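Local structure of abietadiene synthase, chloroplastic (Abies grandis, 3S9V) at residues L342-R346 and I382-A386; M366-N370 and T390-L394; C372-S376 and Y423-K427; L730-F734 and F748-R752. The protein belongs to the terpene synthase family, as a plant chloroplast enzyme of mainly helical build with an N-terminal helical domain and a metal-binding domain. One frame throughout, in Å; residues are numbered along the deposited sequence.

Contact 1 of 4, residues L342-R346 and I382-A386; sequences LKTFR and IMEEA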
loop_
_atom_site.group_PDB
_atom_site.type_symbol
_atom_site.label_atom_id
_atom_site.label_comp_id
_atom_site.label_asym_id
_atom_site.label_seq_id
_atom_site.Cartn_x
_atom_site.Cartn_y
_atom_site.Cartn_z
ATOM N N LEU A 342 11.712 -9.295 -8.636
ATOM C CA LEU A 342 11.496 -8.190 -9.564
ATOM C C LEU A 342 12.410 -8.211 -10.792
ATOM O O LEU A 342 12.096 -7.598 -11.811
ATOM C CB LEU A 342 11.662 -6.849 -8.845
ATOM C CG LEU A 342 10.676 -6.506 -7.729
ATOM C CD1 LEU A 342 10.999 -5.121 -7.209
ATOM C CD2 LEU A 342 9.235 -6.554 -8.248
ATOM N N LYS A 343 13.538 -8.908 -10.699
ATOM C CA LYS A 343 14.470 -8.981 -11.823
ATOM C C LYS A 343 13.792 -9.518 -13.082
ATOM O O LYS A 343 14.153 -9.164 -14.201
ATOM C CB LYS A 343 15.675 -9.851 -11.453
ATOM C CG LYS A 343 16.727 -9.133 -10.595
ATOM C CD LYS A 343 17.828 -10.096 -10.146
ATOM C CE LYS A 343 19.056 -9.362 -9.606
ATOM N NZ LYS A 343 18.766 -8.441 -8.471
ATOM N N THR A 344 12.791 -10.364 -12.888
ATOM C CA THR A 344 12.044 -10.950 -13.995
ATOM C C THR A 344 11.358 -9.897 -14.876
ATOM O O THR A 344 11.091 -10.145 -16.055
ATOM C CB THR A 344 10.951 -11.908 -13.457
ATOM O OG1 THR A 344 11.569 -13.020 -12.804
ATOM C CG2 THR A 344 10.062 -12.409 -14.581
ATOM N N PHE A 345 11.079 -8.725 -14.305
ATOM C CA PHE A 345 10.376 -7.677 -15.036
ATOM C C PHE A 345 11.211 -6.483 -15.505
ATOM O O PHE A 345 10.687 -5.538 -16.102
ATOM C CB PHE A 345 9.201 -7.201 -14.186
ATOM C CG PHE A 345 8.323 -8.326 -13.702
ATOM C CD1 PHE A 345 8.558 -8.931 -12.471
ATOM C CD2 PHE A 345 7.299 -8.828 -14.507
ATOM C CE1 PHE A 345 7.793 -10.017 -12.052
ATOM C CE2 PHE A 345 6.532 -9.911 -14.094
ATOM C CZ PHE A 345 6.781 -10.504 -12.866
ATOM N N ARG A 346 12.511 -6.545 -15.248
ATOM C CA ARG A 346 13.429 -5.483 -15.622
ATOM C C ARG A 346 14.043 -5.725 -17.003
ATOM O O ARG A 346 14.478 -6.838 -17.300
ATOM C CB ARG A 346 14.537 -5.403 -14.570
ATOM C CG ARG A 346 15.602 -4.371 -14.838
ATOM C CD ARG A 346 16.740 -4.527 -13.849
ATOM N NE ARG A 346 17.704 -3.439 -13.945
ATOM C CZ ARG A 346 18.692 -3.382 -14.831
ATOM N NH1 ARG A 346 18.862 -4.362 -15.710
ATOM N NH2 ARG A 346 19.507 -2.334 -14.840
ATOM N N ILE A 382 18.006 -3.484 -7.239
ATOM C CA ILE A 382 16.791 -3.612 -8.040
ATOM C C ILE A 382 15.648 -2.738 -7.508
ATOM O O ILE A 382 14.904 -2.160 -8.287
ATOM C CB ILE A 382 16.314 -5.087 -8.098
ATOM C CG1 ILE A 382 15.202 -5.241 -9.136
ATOM C CG2 ILE A 382 15.817 -5.536 -6.737
ATOM C CD1 ILE A 382 15.671 -5.035 -10.558
ATOM N N MET A 383 15.520 -2.642 -6.186
ATOM C CA MET A 383 14.461 -1.841 -5.574
ATOM C C MET A 383 14.672 -0.360 -5.851
ATOM O O MET A 383 13.714 0.389 -6.006
ATOM C CB MET A 383 14.406 -2.088 -4.056
ATOM C CG MET A 383 13.999 -3.512 -3.659
ATOM S SD MET A 383 12.250 -3.924 -3.964
ATOM C CE MET A 383 11.584 -3.728 -2.332
ATOM N N GLU A 384 15.932 0.062 -5.901
ATOM C CA GLU A 384 16.267 1.456 -6.182
ATOM C C GLU A 384 15.884 1.754 -7.630
ATOM O O GLU A 384 15.300 2.794 -7.931
ATOM C CB GLU A 384 17.763 1.682 -5.993
ATOM C CG GLU A 384 18.207 3.133 -6.035
ATOM C CD GLU A 384 19.728 3.265 -6.004
ATOM O OE1 GLU A 384 20.376 2.578 -5.176
ATOM O OE2 GLU A 384 20.272 4.060 -6.807
ATOM N N GLU A 385 16.217 0.833 -8.531
ATOM C CA GLU A 385 15.879 1.008 -9.944
ATOM C C GLU A 385 14.358 1.037 -10.119
ATOM O O GLU A 385 13.845 1.806 -10.925
ATOM C CB GLU A 385 16.461 -0.130 -10.789
ATOM C CG GLU A 385 17.950 -0.361 -10.594
ATOM C CD GLU A 385 18.507 -1.434 -11.521
ATOM O OE1 GLU A 385 17.982 -2.572 -11.525
ATOM O OE2 GLU A 385 19.480 -1.139 -12.246
ATOM N N ALA A 386 13.644 0.196 -9.368
ATOM C CA ALA A 386 12.187 0.144 -9.462
ATOM C C ALA A 386 11.619 1.472 -9.000
ATOM O O ALA A 386 10.696 2.001 -9.607
ATOM C CB ALA A 386 11.621 -0.996 -8.606
#
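In the N-terminal helical domain of this terpene synthase, the loop between helices 320-332 and 363-373 is fastened to helix 381-397 by an ion pair between Arg346 and Glu385. NE and NH2 of the guanidinium each take one carboxylate oxygen. Arg346 NE meets Glu385 OE1 at 2.6 Å, a short but bent bond, with OE1 approached from above the carboxylate plane. Arg346 NH2 reaches Glu385 OE2 at 2.9 Å from the syn side, again tilted from that plane. The two flat groups are nonetheless almost parallel, their planes 11° apart.

Arg346 turns CG away from its own N (chi1 178°) and stays extended as far as NE, and its methylenes run alongside Ile382, antiparallel to it. Arg346 CD thereby rests 3.5 Å from Ile382 CD1. The irregular loop is joined to the first turns of helix 381-397 by apolar contact as well as by charge.

Deeper in, Leu342 CB packs on Ile382 CG1 at 3.9 Å. Leu342 CD1 touches Met383 SD at 3.7 Å, the two side chains crossing at about a right angle, and lies more loosely beside Ala386 CB. Leu342 also packs on Leu327 of helix 320-332, while Phe352 touches both Arg346 and Ile382.

Contact 2 of 4, residues M366-N370 and T390-L394; sequences MLNVN and TERYL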
loop_
_atom_site.group_PDB
_atom_site.type_symbol
_atom_site.label_atom_id
_atom_site.label_comp_id
_atom_site.label_asym_id
_atom_site.label_seq_id
_atom_site.Cartn_x
_atom_site.Cartn_y
_atom_site.Cartn_z
ATOM N N MET A 366 2.349 0.182 -11.949
ATOM C CA MET A 366 3.567 0.915 -11.605
ATOM C C MET A 366 3.395 1.456 -10.195
ATOM O O MET A 366 4.367 1.577 -9.452
ATOM C CB MET A 366 3.855 2.074 -12.581
ATOM C CG MET A 366 4.386 1.656 -13.964
ATOM S SD MET A 366 5.915 0.658 -13.966
ATOM C CE MET A 366 5.235 -0.978 -13.843
ATOM N N LEU A 367 2.153 1.765 -9.822
ATOM C CA LEU A 367 1.894 2.277 -8.485
ATOM C C LEU A 367 2.200 1.233 -7.409
ATOM O O LEU A 367 2.872 1.536 -6.422
ATOM C CB LEU A 367 0.443 2.743 -8.336
ATOM C CG LEU A 367 0.076 3.100 -6.888
ATOM C CD1 LEU A 367 1.038 4.153 -6.362
ATOM C CD2 LEU A 367 -1.358 3.603 -6.811
ATOM N N ASN A 368 1.710 0.010 -7.585
ATOM C CA ASN A 368 1.986 -1.020 -6.587
ATOM C C ASN A 368 3.473 -1.358 -6.546
ATOM O O ASN A 368 4.012 -1.719 -5.495
ATOM C CB ASN A 368 1.143 -2.270 -6.854
ATOM C CG ASN A 368 -0.335 -2.033 -6.582
ATOM O OD1 ASN A 368 -0.695 -1.433 -5.567
ATOM N ND2 ASN A 368 -1.195 -2.503 -7.481
ATOM N N VAL A 369 4.138 -1.221 -7.690
ATOM C CA VAL A 369 5.566 -1.475 -7.768
ATOM C C VAL A 369 6.280 -0.362 -7.001
ATOM O O VAL A 369 7.266 -0.611 -6.310
ATOM C CB VAL A 369 6.068 -1.490 -9.243
ATOM C CG1 VAL A 369 7.591 -1.488 -9.284
ATOM C CG2 VAL A 369 5.539 -2.721 -9.965
ATOM N N ASN A 370 5.778 0.865 -7.112
ATOM C CA ASN A 370 6.390 2.002 -6.417
ATOM C C ASN A 370 6.287 1.861 -4.898
ATOM O O ASN A 370 7.252 2.110 -4.174
ATOM C CB ASN A 370 5.752 3.326 -6.868
ATOM C CG ASN A 370 6.296 4.529 -6.105
ATOM O OD1 ASN A 370 5.834 4.849 -5.013
ATOM N ND2 ASN A 370 7.296 5.188 -6.676
ATOM N N THR A 390 9.428 3.771 -11.657
ATOM C CA THR A 390 8.041 4.034 -11.307
ATOM C C THR A 390 7.785 5.510 -11.031
ATOM O O THR A 390 6.738 6.034 -11.401
ATOM C CB THR A 390 7.570 3.179 -10.090
ATOM O OG1 THR A 390 8.418 3.410 -8.955
ATOM C CG2 THR A 390 7.576 1.702 -10.451
ATOM N N GLU A 391 8.736 6.186 -10.396
ATOM C CA GLU A 391 8.561 7.606 -10.117
ATOM C C GLU A 391 8.443 8.412 -11.404
ATOM O O GLU A 391 7.529 9.223 -11.549
ATOM C CB GLU A 391 9.718 8.154 -9.278
ATOM C CG GLU A 391 9.437 8.155 -7.784
ATOM C CD GLU A 391 10.437 8.990 -7.000
ATOM O OE1 GLU A 391 11.610 8.571 -6.888
ATOM O OE2 GLU A 391 10.048 10.073 -6.506
ATOM N N ARG A 392 9.362 8.192 -12.341
ATOM C CA ARG A 392 9.309 8.924 -13.603
ATOM C C ARG A 392 8.028 8.614 -14.366
ATOM O O ARG A 392 7.426 9.495 -14.983
ATOM C CB ARG A 392 10.536 8.603 -14.465
ATOM C CG ARG A 392 11.800 9.298 -13.977
ATOM C CD ARG A 392 13.005 9.086 -14.888
ATOM N NE ARG A 392 13.625 7.771 -14.736
ATOM C CZ ARG A 392 13.170 6.654 -15.295
ATOM N NH1 ARG A 392 12.081 6.686 -16.054
ATOM N NH2 ARG A 392 13.808 5.506 -15.095
ATOM N N TYR A 393 7.594 7.363 -14.305
ATOM C CA TYR A 393 6.388 6.967 -15.005
ATOM C C TYR A 393 5.101 7.486 -14.355
ATOM O O TYR A 393 4.179 7.903 -15.053
ATOM C CB TYR A 393 6.337 5.446 -15.126
ATOM C CG TYR A 393 5.072 4.929 -15.762
ATOM C CD1 TYR A 393 3.893 4.820 -15.023
ATOM C CD2 TYR A 393 5.048 4.560 -17.107
ATOM C CE1 TYR A 393 2.723 4.356 -15.602
ATOM C CE2 TYR A 393 3.878 4.093 -17.700
ATOM C CZ TYR A 393 2.720 3.994 -16.941
ATOM O OH TYR A 393 1.562 3.525 -17.514
ATOM N N LEU A 394 5.028 7.454 -13.027
ATOM C CA LEU A 394 3.828 7.932 -12.348
ATOM C C LEU A 394 3.674 9.440 -12.483
ATOM O O LEU A 394 2.560 9.936 -12.657
ATOM C CB LEU A 394 3.836 7.537 -10.866
ATOM C CG LEU A 394 3.592 6.051 -10.577
ATOM C CD1 LEU A 394 3.697 5.802 -9.089
ATOM C CD2 LEU A 394 2.218 5.634 -11.095
#
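The Tyr393 ring carries Met366 over one face: Met366 CG stands 3.7 Å from the ring centroid, offset toward the rim, in a CH-pi contact. Met366 SD lies farther above the face, 4.9 Å from the Tyr393 centroid, as a distant Met-aromatic contact. The bend of the methionine at chi2 (-57°) places Met366 SD 4.0 Å from Thr390 CG2. The second flat group, the Asn370 amide, points an N-H in its own plane at the threonine hydroxyl, Asn370 ND2 to Thr390 OG1 being 3.1 Å in a fairly straight bond (153°).

Between these ends, Thr390 CG2 is wedged against Val369 CG1 at 3.4 Å, tighter than usual for two carbons. Leu394 CD1 sits 3.9 Å from Asn370 CB and also faces Leu367. Helices 363-373 and 381-397 pack roughly antiparallel here within the N-terminal domain, the short segments crossing at -142° with axes 9.4 Å apart. Helix 413-422 packs Leu421 on Leu394, and Glu416 and Ala420 on Leu367.

Thr390 OG1 is also hydrogen-bonded to the backbone oxygens of Ala386 and Lys387 on its own helix. The buried hydroxyl therefore serves both as partner to its own helix and as acceptor for the Asn370 amide, joining the two helices by a polar link in a mostly apolar interface.

Contact 3 of 4, residues C372-S376 and Y423-K427; sequences CSHVS and YPWHK
Two CH-pi contacts carry the meeting of His374 and Val375 with Pro424 and Trp425. Pro424 CB sits over one face of the His374 imidazole, 3.8 Å from its centroid and offset toward the rim. Val375 CG2 lies squarely over the indole, 3.9 Å from the centroid of the five-membered ring of Trp425 and only 13° off its normal. With Val375 chi1 at -168°, CG2 lies opposite the carbonyl carbon and is the methyl that meets the indole.

The two CB atoms also pack directly: His374 CB and Trp425 CB approach to 3.4 Å as the side chains pass each other running opposite ways. Farther along, His426 CE1 makes a looser contact with His374 O at 4.2 Å.

No hydrogen bond crosses between the segments. Trp425 NE1 and His426 NE2 instead both bond to Asn731 OD1, and Ser376 O takes Asn731 ND2, so one asparagine of helix 712-736 ties both segments together.

Val375 is the centre of an inverse gamma turn. The segment 423-427 lies in the loop between helices 413-422 and 430-440, and Leu332 of helix 320-332 touches both Val375 and Trp425. Helix 741-757 borders the other segment, its Phe748 touching His426.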
loop_
_atom_site.group_PDB
_atom_site.type_symbol
_atom_site.label_atom_id
_atom_site.label_comp_id
_atom_site.label_asym_id
_atom_site.label_seq_id
_atom_site.Cartn_x
_atom_site.Cartn_y
_atom_site.Cartn_z
ATOM N N CYS A 372 6.059 -0.852 -3.270
ATOM C CA CYS A 372 6.971 -1.935 -2.932
ATOM C C CYS A 372 8.446 -1.500 -2.901
ATOM O O CYS A 372 9.188 -1.863 -1.990
ATOM C CB CYS A 372 6.782 -3.092 -3.929
ATOM S SG CYS A 372 7.998 -4.439 -3.802
ATOM N N SER A 373 8.865 -0.704 -3.878
ATOM C CA SER A 373 10.266 -0.273 -3.960
ATOM C C SER A 373 10.796 0.512 -2.769
ATOM O O SER A 373 12.012 0.600 -2.576
ATOM C CB SER A 373 10.496 0.554 -5.229
ATOM O OG SER A 373 9.871 1.825 -5.126
ATOM N N HIS A 374 9.901 1.093 -1.977
ATOM C CA HIS A 374 10.335 1.870 -0.821
ATOM C C HIS A 374 10.680 1.009 0.390
ATOM O O HIS A 374 11.429 1.441 1.261
ATOM C CB HIS A 374 9.264 2.894 -0.430
ATOM C CG HIS A 374 9.200 4.079 -1.344
ATOM N ND1 HIS A 374 10.078 5.138 -1.250
ATOM C CD2 HIS A 374 8.402 4.345 -2.406
ATOM C CE1 HIS A 374 9.827 6.003 -2.216
ATOM N NE2 HIS A 374 8.816 5.546 -2.932
ATOM N N VAL A 375 10.140 -0.205 0.451
ATOM C CA VAL A 375 10.409 -1.078 1.589
ATOM C C VAL A 375 11.599 -1.959 1.246
ATOM O O VAL A 375 11.496 -3.181 1.160
ATOM C CB VAL A 375 9.170 -1.941 1.929
ATOM C CG1 VAL A 375 9.363 -2.622 3.264
ATOM C CG2 VAL A 375 7.924 -1.063 1.969
ATOM N N SER A 376 12.742 -1.307 1.067
ATOM C CA SER A 376 13.963 -1.980 0.691
ATOM C C SER A 376 14.994 -2.070 1.801
ATOM O O SER A 376 14.959 -1.311 2.779
ATOM C CB SER A 376 14.592 -1.246 -0.484
ATOM O OG SER A 376 14.876 0.091 -0.100
ATOM N N TYR A 423 3.718 11.237 -0.106
ATOM C CA TYR A 423 3.889 10.605 1.201
ATOM C C TYR A 423 4.298 9.133 1.103
ATOM O O TYR A 423 3.510 8.231 1.428
ATOM C CB TYR A 423 2.597 10.733 2.010
ATOM C CG TYR A 423 2.188 12.171 2.246
ATOM C CD1 TYR A 423 2.963 13.013 3.042
ATOM C CD2 TYR A 423 1.051 12.700 1.638
ATOM C CE1 TYR A 423 2.621 14.355 3.226
ATOM C CE2 TYR A 423 0.698 14.041 1.813
ATOM C CZ TYR A 423 1.488 14.863 2.608
ATOM O OH TYR A 423 1.150 16.188 2.771
ATOM N N PRO A 424 5.540 8.873 0.645
ATOM C CA PRO A 424 6.078 7.517 0.498
ATOM C C PRO A 424 6.183 6.827 1.852
ATOM O O PRO A 424 5.924 7.429 2.891
ATOM C CB PRO A 424 7.470 7.746 -0.099
ATOM C CG PRO A 424 7.363 9.058 -0.767
ATOM C CD PRO A 424 6.522 9.866 0.178
ATOM N N TRP A 425 6.587 5.563 1.807
ATOM C CA TRP A 425 6.778 4.709 2.973
ATOM C C TRP A 425 7.282 5.437 4.236
ATOM O O TRP A 425 6.593 5.510 5.254
ATOM C CB TRP A 425 7.760 3.601 2.571
ATOM C CG TRP A 425 8.190 2.655 3.653
ATOM C CD1 TRP A 425 9.467 2.389 4.035
ATOM C CD2 TRP A 425 7.351 1.797 4.432
ATOM N NE1 TRP A 425 9.484 1.412 5.003
ATOM C CE2 TRP A 425 8.196 1.031 5.267
ATOM C CE3 TRP A 425 5.964 1.595 4.504
ATOM C CZ2 TRP A 425 7.708 0.082 6.163
ATOM C CZ3 TRP A 425 5.476 0.646 5.396
ATOM C CH2 TRP A 425 6.349 -0.098 6.214
ATOM N N HIS A 426 8.481 5.988 4.158
ATOM C CA HIS A 426 9.076 6.660 5.304
ATOM C C HIS A 426 8.417 7.952 5.772
ATOM O O HIS A 426 8.880 8.550 6.737
ATOM C CB HIS A 426 10.559 6.910 5.024
ATOM C CG HIS A 426 11.358 5.653 4.878
ATOM N ND1 HIS A 426 12.353 5.505 3.935
ATOM C CD2 HIS A 426 11.307 4.483 5.556
ATOM C CE1 HIS A 426 12.878 4.298 4.036
ATOM N NE2 HIS A 426 12.262 3.657 5.012
ATOM N N LYS A 427 7.347 8.374 5.105
ATOM C CA LYS A 427 6.650 9.606 5.465
ATOM C C LYS A 427 5.159 9.377 5.626
ATOM O O LYS A 427 4.407 10.320 5.866
ATOM C CB LYS A 427 6.842 10.679 4.391
ATOM C CG LYS A 427 8.266 11.079 4.112
ATOM C CD LYS A 427 8.286 12.186 3.077
ATOM C CE LYS A 427 9.695 12.520 2.645
ATOM N NZ LYS A 427 9.698 13.623 1.644
#

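Contact 4 of 4, residues L730-F734 and F748-R752; sequences LNREF and FETAR
Phe734 and Phe748 form an offset stack, with centroids 4.3 Å apart and planes at 16°. The overlap is partial: Phe748 CD2 lies over the centre of the Phe734 ring, while Phe734 CG falls toward the rim of Phe748. Phe748 CB also closes on Phe734 CD1 at 3.4 Å. Both phenylalanines hold CG opposite the backbone N, which sends each ring across the gap between the helices.

At the edge of the Phe748 ring, near its plane, Leu730 CG stands 3.7 Å from Phe748 CD1. Leu730 CD2 reaches on to Ala751 CB, also at 3.7 Å. Asn731 OD1 approaches Phe748 CZ to 3.4 Å obliquely, its amide fixed by bonds to Trp425 and His426.

Helices 712-736 and 741-757 follow each other in the chain as an antiparallel helical hairpin, their short segments at 151° with axes 11.4 Å apart. Helix 669-693 backs the apolar side, its Phe670 and Leu673 packing on Leu730. In the second shell, Arg752 NH1 bonds Glu749 OE2 at 2.7 Å on its syn lone pair, in the guanidinium plane, so the buried charge is probably well compensated.

Between the two segments no hydrogen bond forms: ring overlap and carbon packing hold this interface.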
loop_
_atom_site.group_PDB
_atom_site.type_symbol
_atom_site.label_atom_id
_atom_site.label_comp_id
_atom_site.label_asym_id
_atom_site.label_seq_id
_atom_site.Cartn_x
_atom_site.Cartn_y
_atom_site.Cartn_z
ATOM N N LEU A 730 17.246 0.963 8.645
ATOM C CA LEU A 730 16.162 0.984 9.630
ATOM C C LEU A 730 15.009 0.082 9.174
ATOM O O LEU A 730 14.339 -0.539 10.003
ATOM C CB LEU A 730 15.662 2.419 9.840
ATOM C CG LEU A 730 14.638 2.615 10.955
ATOM C CD1 LEU A 730 15.242 2.154 12.282
ATOM C CD2 LEU A 730 14.235 4.073 11.032
ATOM N N ASN A 731 14.772 0.002 7.863
ATOM C CA ASN A 731 13.715 -0.872 7.365
ATOM C C ASN A 731 14.040 -2.309 7.744
ATOM O O ASN A 731 13.198 -3.031 8.279
ATOM C CB ASN A 731 13.596 -0.830 5.836
ATOM C CG ASN A 731 12.861 0.382 5.331
ATOM O OD1 ASN A 731 11.949 0.896 5.987
ATOM N ND2 ASN A 731 13.231 0.834 4.135
ATOM N N ARG A 732 15.272 -2.724 7.457
ATOM C CA ARG A 732 15.667 -4.090 7.743
ATOM C C ARG A 732 15.516 -4.406 9.213
ATOM O O ARG A 732 15.106 -5.506 9.567
ATOM C CB ARG A 732 17.108 -4.360 7.298
ATOM C CG ARG A 732 17.472 -5.849 7.324
ATOM C CD ARG A 732 18.839 -6.104 6.712
ATOM N NE ARG A 732 19.876 -5.290 7.339
ATOM C CZ ARG A 732 21.128 -5.198 6.900
ATOM N NH1 ARG A 732 21.999 -4.427 7.537
ATOM N NH2 ARG A 732 21.510 -5.873 5.826
ATOM N N GLU A 733 15.848 -3.448 10.072
ATOM C CA GLU A 733 15.715 -3.673 11.509
ATOM C C GLU A 733 14.240 -3.840 11.863
ATOM O O GLU A 733 13.858 -4.801 12.529
ATOM C CB GLU A 733 16.300 -2.501 12.301
ATOM C CG GLU A 733 17.772 -2.248 12.064
ATOM C CD GLU A 733 18.642 -3.396 12.510
ATOM O OE1 GLU A 733 18.544 -3.792 13.692
ATOM O OE2 GLU A 733 19.427 -3.900 11.679
ATOM N N PHE A 734 13.418 -2.901 11.401
ATOM C CA PHE A 734 11.987 -2.919 11.660
ATOM C C PHE A 734 11.354 -4.225 11.217
ATOM O O PHE A 734 10.467 -4.759 11.882
ATOM C CB PHE A 734 11.312 -1.755 10.929
ATOM C CG PHE A 734 9.805 -1.776 11.008
ATOM C CD1 PHE A 734 9.151 -1.571 12.222
ATOM C CD2 PHE A 734 9.040 -1.989 9.865
ATOM C CE1 PHE A 734 7.752 -1.576 12.297
ATOM C CE2 PHE A 734 7.640 -1.997 9.926
ATOM C CZ PHE A 734 6.996 -1.790 11.142
ATOM N N PHE A 748 10.155 2.675 14.936
ATOM C CA PHE A 748 10.058 3.006 13.515
ATOM C C PHE A 748 9.116 4.168 13.177
ATOM O O PHE A 748 9.406 4.986 12.307
ATOM C CB PHE A 748 9.635 1.752 12.738
ATOM C CG PHE A 748 9.796 1.877 11.253
ATOM C CD1 PHE A 748 11.056 1.884 10.676
ATOM C CD2 PHE A 748 8.685 2.000 10.429
ATOM C CE1 PHE A 748 11.207 2.014 9.302
ATOM C CE2 PHE A 748 8.830 2.133 9.052
ATOM C CZ PHE A 748 10.089 2.137 8.494
ATOM N N GLU A 749 7.979 4.234 13.858
ATOM C CA GLU A 749 7.013 5.300 13.613
ATOM C C GLU A 749 7.528 6.641 14.109
ATOM O O GLU A 749 7.221 7.686 13.531
ATOM C CB GLU A 749 5.686 4.985 14.296
ATOM C CG GLU A 749 4.985 3.740 13.768
ATOM C CD GLU A 749 4.710 3.807 12.278
ATOM O OE1 GLU A 749 4.326 4.889 11.791
ATOM O OE2 GLU A 749 4.868 2.776 11.597
ATOM N N THR A 750 8.299 6.621 15.191
ATOM C CA THR A 750 8.845 7.858 15.716
ATOM C C THR A 750 9.794 8.438 14.659
ATOM O O THR A 750 9.800 9.644 14.435
ATOM C CB THR A 750 9.568 7.633 17.072
ATOM O OG1 THR A 750 8.599 7.332 18.089
ATOM C CG2 THR A 750 10.329 8.871 17.484
ATOM N N ALA A 751 10.576 7.588 13.990
ATOM C CA ALA A 751 11.477 8.076 12.938
ATOM C C ALA A 751 10.641 8.654 11.785
ATOM O O ALA A 751 10.966 9.704 11.235
ATOM C CB ALA A 751 12.384 6.936 12.417
ATOM N N ARG A 752 9.551 7.973 11.436
ATOM C CA ARG A 752 8.685 8.430 10.353
ATOM C C ARG A 752 8.078 9.796 10.635
ATOM O O ARG A 752 8.040 10.656 9.756
ATOM C CB ARG A 752 7.562 7.427 10.109
ATOM C CG ARG A 752 8.054 6.040 9.759
ATOM C CD ARG A 752 6.906 5.055 9.691
ATOM N NE ARG A 752 6.379 4.921 8.345
ATOM C CZ ARG A 752 5.411 4.075 8.011
ATOM N NH1 ARG A 752 4.862 3.300 8.935
ATOM N NH2 ARG A 752 5.019 3.981 6.749
#

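Contacts 1 and 2 share helix 381-397, with centres about 12 Å apart, and meet where Ala386 CB lies 4.1 Å from Val369 CG1. Contact 2 passes into contact 3 along helix 363-373, again about 12 Å between centres. Met383 of contact 1 also touches contact 3, its CB 3.7 Å from Ser376 CB. Contacts 3 and 4 lie about 11 Å apart between centres and are joined by polar bonds: Trp425 NE1 to Asn731 OD1 and Trp425 O to Arg752 NH2, each 2.7 Å. Contact 4 does not touch contacts 1 or 2, whose centres are each about 23 Å away, so contact 3 bridges the N-terminal helices to helices 712-736 and 741-757.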